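Local coordinates for protein adenylyltransferase VopS (Vibrio parahaemolyticus, PDB 3LET), which transfers AMP from ATP to a threonine of host Rho GTPases, blocking their downstream signalling and actin assembly in infected cells, at residues A90-Y102 with Y225-I239. Residues are numbered along the deposited sequence; the frame is centred on the assembly and turned at random.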
# COMPACT_ATOMS: atom_id res chain seq x y z
N ALA A 90 -6.11 4.82 4.72
CA ALA A 90 -4.82 4.82 4.03
C ALA A 90 -4.49 6.24 3.57
O ALA A 90 -3.34 6.68 3.69
CB ALA A 90 -4.84 3.86 2.85
N VAL A 91 -5.47 6.96 3.07
CA VAL A 91 -5.16 8.31 2.56
C VAL A 91 -4.78 9.22 3.72
O VAL A 91 -3.90 10.07 3.60
CB VAL A 91 -6.27 8.91 1.67
CG1 VAL A 91 -7.52 9.22 2.46
CG2 VAL A 91 -5.75 10.18 0.99
N LYS A 92 -5.44 9.04 4.86
CA LYS A 92 -5.06 9.83 6.03
C LYS A 92 -3.62 9.54 6.45
O LYS A 92 -2.89 10.44 6.84
CB LYS A 92 -6.02 9.58 7.18
CG LYS A 92 -5.56 10.29 8.47
CD LYS A 92 -6.67 10.40 9.50
CE LYS A 92 -6.21 11.23 10.70
NZ LYS A 92 -7.32 11.59 11.64
N SER A 93 -3.22 8.26 6.42
CA SER A 93 -1.87 7.90 6.88
C SER A 93 -0.87 8.55 5.94
O SER A 93 0.19 9.05 6.38
CB SER A 93 -1.63 6.36 6.81
OG SER A 93 -2.64 5.66 7.49
N LEU A 94 -1.17 8.49 4.65
CA LEU A 94 -0.29 9.02 3.63
C LEU A 94 -0.20 10.53 3.77
O LEU A 94 0.85 11.11 3.67
CB LEU A 94 -0.82 8.67 2.20
CG LEU A 94 0.06 9.21 1.06
CD1 LEU A 94 1.52 8.81 1.22
CD2 LEU A 94 -0.47 8.71 -0.30
N ALA A 95 -1.35 11.15 3.96
CA ALA A 95 -1.42 12.61 4.03
C ALA A 95 -0.52 13.11 5.18
O ALA A 95 0.23 14.08 5.04
CB ALA A 95 -2.88 13.04 4.24
N VAL A 96 -0.60 12.44 6.32
CA VAL A 96 0.24 12.81 7.47
C VAL A 96 1.72 12.75 7.16
O VAL A 96 2.49 13.64 7.56
CB VAL A 96 -0.03 11.88 8.68
CG1 VAL A 96 0.95 12.19 9.81
CG2 VAL A 96 -1.48 12.07 9.15
N ARG A 97 2.14 11.69 6.45
CA ARG A 97 3.58 11.54 6.13
C ARG A 97 4.06 12.57 5.10
O ARG A 97 5.19 13.07 5.19
CB ARG A 97 3.89 10.13 5.59
CG ARG A 97 3.65 9.03 6.59
CD ARG A 97 4.32 9.31 7.92
NE ARG A 97 5.77 9.18 7.85
CZ ARG A 97 6.46 8.11 8.24
NH1 ARG A 97 5.84 7.04 8.72
NH2 ARG A 97 7.79 8.10 8.14
N VAL A 98 3.21 12.89 4.12
CA VAL A 98 3.56 13.89 3.12
C VAL A 98 3.66 15.26 3.79
O VAL A 98 4.58 16.03 3.52
CB VAL A 98 2.52 13.87 1.97
CG1 VAL A 98 2.59 15.13 1.08
CG2 VAL A 98 2.77 12.58 1.10
N VAL A 99 2.73 15.54 4.69
CA VAL A 99 2.76 16.83 5.43
C VAL A 99 4.02 16.93 6.28
O VAL A 99 4.68 17.98 6.36
CB VAL A 99 1.53 16.98 6.35
CG1 VAL A 99 1.74 18.15 7.38
CG2 VAL A 99 0.32 17.24 5.52
N LYS A 100 4.39 15.83 6.93
CA LYS A 100 5.63 15.82 7.71
C LYS A 100 6.82 16.09 6.82
O LYS A 100 7.76 16.77 7.23
CB LYS A 100 5.80 14.49 8.48
CG LYS A 100 4.87 14.38 9.69
CD LYS A 100 4.97 13.03 10.39
CE LYS A 100 4.10 12.98 11.65
NZ LYS A 100 4.67 13.76 12.77
N ASP A 101 6.79 15.56 5.59
CA ASP A 101 7.98 15.63 4.73
C ASP A 101 8.05 16.92 3.94
O ASP A 101 9.14 17.40 3.67
CB ASP A 101 8.00 14.47 3.72
CG ASP A 101 8.35 13.14 4.37
OD1 ASP A 101 8.72 13.15 5.57
OD2 ASP A 101 8.27 12.08 3.69
N TYR A 102 6.89 17.45 3.56
CA TYR A 102 6.83 18.57 2.62
C TYR A 102 6.15 19.81 3.19
O TYR A 102 6.19 20.87 2.58
CB TYR A 102 6.03 18.16 1.39
CG TYR A 102 6.71 17.12 0.54
CD1 TYR A 102 7.64 17.48 -0.42
CD2 TYR A 102 6.39 15.77 0.68
CE1 TYR A 102 8.25 16.53 -1.23
CE2 TYR A 102 7.01 14.80 -0.12
CZ TYR A 102 7.93 15.20 -1.07
OH TYR A 102 8.55 14.26 -1.86
N TYR A 225 8.65 3.58 5.96
CA TYR A 225 7.87 4.36 5.00
C TYR A 225 8.65 4.72 3.74
O TYR A 225 9.78 5.20 3.82
CB TYR A 225 7.41 5.66 5.66
CG TYR A 225 6.77 6.68 4.74
CD1 TYR A 225 5.49 6.47 4.26
CD2 TYR A 225 7.43 7.84 4.39
CE1 TYR A 225 4.89 7.41 3.45
CE2 TYR A 225 6.84 8.79 3.58
CZ TYR A 225 5.56 8.57 3.11
OH TYR A 225 4.92 9.48 2.31
N ARG A 226 8.05 4.48 2.59
CA ARG A 226 8.56 5.01 1.33
C ARG A 226 7.51 5.96 0.77
O ARG A 226 6.37 5.55 0.60
CB ARG A 226 8.82 3.89 0.33
CG ARG A 226 9.42 4.41 -0.98
CD ARG A 226 9.55 3.34 -2.04
NE ARG A 226 8.26 2.79 -2.44
CZ ARG A 226 7.81 1.60 -2.05
NH1 ARG A 226 8.56 0.84 -1.27
NH2 ARG A 226 6.63 1.16 -2.46
N GLY A 227 7.86 7.21 0.51
CA GLY A 227 6.88 8.19 0.04
C GLY A 227 6.69 8.15 -1.47
O GLY A 227 7.38 7.43 -2.16
N PRO A 228 5.74 8.94 -1.99
CA PRO A 228 5.52 9.07 -3.44
C PRO A 228 6.80 9.42 -4.19
O PRO A 228 7.62 10.19 -3.67
CB PRO A 228 4.54 10.23 -3.56
CG PRO A 228 3.77 10.19 -2.23
CD PRO A 228 4.83 9.82 -1.22
N ASN A 229 6.97 8.88 -5.40
CA ASN A 229 8.17 9.18 -6.18
C ASN A 229 7.83 10.36 -7.07
O ASN A 229 6.91 10.29 -7.88
CB ASN A 229 8.62 7.98 -7.02
CG ASN A 229 9.98 8.20 -7.65
OD1 ASN A 229 10.19 9.19 -8.35
ND2 ASN A 229 10.92 7.28 -7.41
N ILE A 230 8.52 11.48 -6.87
CA ILE A 230 8.27 12.68 -7.67
C ILE A 230 9.50 13.02 -8.50
O ILE A 230 9.63 14.13 -9.02
CB ILE A 230 7.92 13.91 -6.80
CG1 ILE A 230 9.06 14.23 -5.83
CG2 ILE A 230 6.60 13.67 -6.05
CD1 ILE A 230 8.86 15.54 -5.08
N SER A 231 10.39 12.03 -8.63
CA SER A 231 11.68 12.19 -9.29
C SER A 231 11.74 11.54 -10.66
O SER A 231 12.80 11.47 -11.24
CB SER A 231 12.76 11.53 -8.42
OG SER A 231 12.89 12.20 -7.18
N GLY A 232 10.62 11.05 -11.16
CA GLY A 232 10.62 10.33 -12.42
C GLY A 232 10.26 8.85 -12.27
O GLY A 232 9.75 8.23 -13.20
N GLY A 233 10.52 8.29 -11.10
CA GLY A 233 10.17 6.90 -10.82
C GLY A 233 8.66 6.71 -10.80
O GLY A 233 7.91 7.67 -10.71
N THR A 234 8.21 5.46 -10.89
CA THR A 234 6.77 5.19 -10.86
C THR A 234 6.35 4.29 -9.68
O THR A 234 5.17 3.96 -9.56
CB THR A 234 6.28 4.55 -12.19
OG1 THR A 234 7.07 3.39 -12.46
CG2 THR A 234 6.41 5.53 -13.35
N LEU A 235 7.29 3.92 -8.82
CA LEU A 235 6.99 3.08 -7.65
C LEU A 235 5.96 3.77 -6.76
O LEU A 235 6.19 4.92 -6.38
CB LEU A 235 8.24 2.89 -6.80
CG LEU A 235 8.90 1.52 -6.64
CD1 LEU A 235 9.85 1.59 -5.45
CD2 LEU A 235 7.89 0.41 -6.45
N PRO A 236 4.85 3.09 -6.42
CA PRO A 236 3.89 3.60 -5.43
C PRO A 236 4.58 3.88 -4.09
O PRO A 236 5.59 3.24 -3.80
CB PRO A 236 2.91 2.45 -5.26
CG PRO A 236 2.98 1.73 -6.56
CD PRO A 236 4.40 1.80 -6.98
N SER A 237 4.06 4.81 -3.29
CA SER A 237 4.53 4.95 -1.92
C SER A 237 4.24 3.62 -1.24
O SER A 237 3.44 2.82 -1.73
CB SER A 237 3.79 6.07 -1.19
OG SER A 237 2.39 5.81 -1.12
N SER A 238 4.85 3.39 -0.08
CA SER A 238 4.60 2.16 0.62
C SER A 238 3.13 2.13 1.03
O SER A 238 2.46 1.09 0.90
CB SER A 238 5.50 2.02 1.85
OG SER A 238 5.45 3.16 2.69
N ILE A 239 2.63 3.25 1.52
CA ILE A 239 1.23 3.29 1.97
C ILE A 239 0.26 3.14 0.78
O ILE A 239 -0.76 2.44 0.85
CB ILE A 239 0.97 4.61 2.69
CG1 ILE A 239 1.80 4.64 3.99
CG2 ILE A 239 -0.54 4.82 2.96
CD1 ILE A 239 1.79 6.00 4.67
O HOH W 1 6.47 11.70 1.73
O HOH W 2 7.87 11.62 -1.34
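R97 folds over one face of the Y225 ring. Its CB makes a CH-pi contact 3.8 Å from the ring centroid, and bends at chi2 and chi3 lay the guanidinium back along the ring toward Y225 CB, the planes 27° apart in an off-centre cation-pi stack with CZ 4.3 Å from the centroid. L94 CD1 and D101 OD2 meet the ring at its edge.

Apolar packing continues to both ends of the contact. I239, in the first turn of helix 238-255, enters as a knob among A90, S93, L94 and R97: CG2 packs 3.9 Å from L94 CB, and CD1 reaches L94 CA. P228 CD fills in against L94 CD1 and V98 CG2, while V123 and E127 of helix 113-139 also touch its ring. At the far end I230 CD1 comes obliquely to the Y102 ring, 3.5 Å from OH.

Two waters bridge polar groups of the two segments. One, in the ring plane of Y225, donates to D101 OD2 (2.7 Å) and bonds Y225 OH; the other joins Y102 OH to P228 O.

Helix 88-102 thus meets the Fic domain mainly by shape, with both tyrosine hydroxyls reaching polar partners across the contact through water.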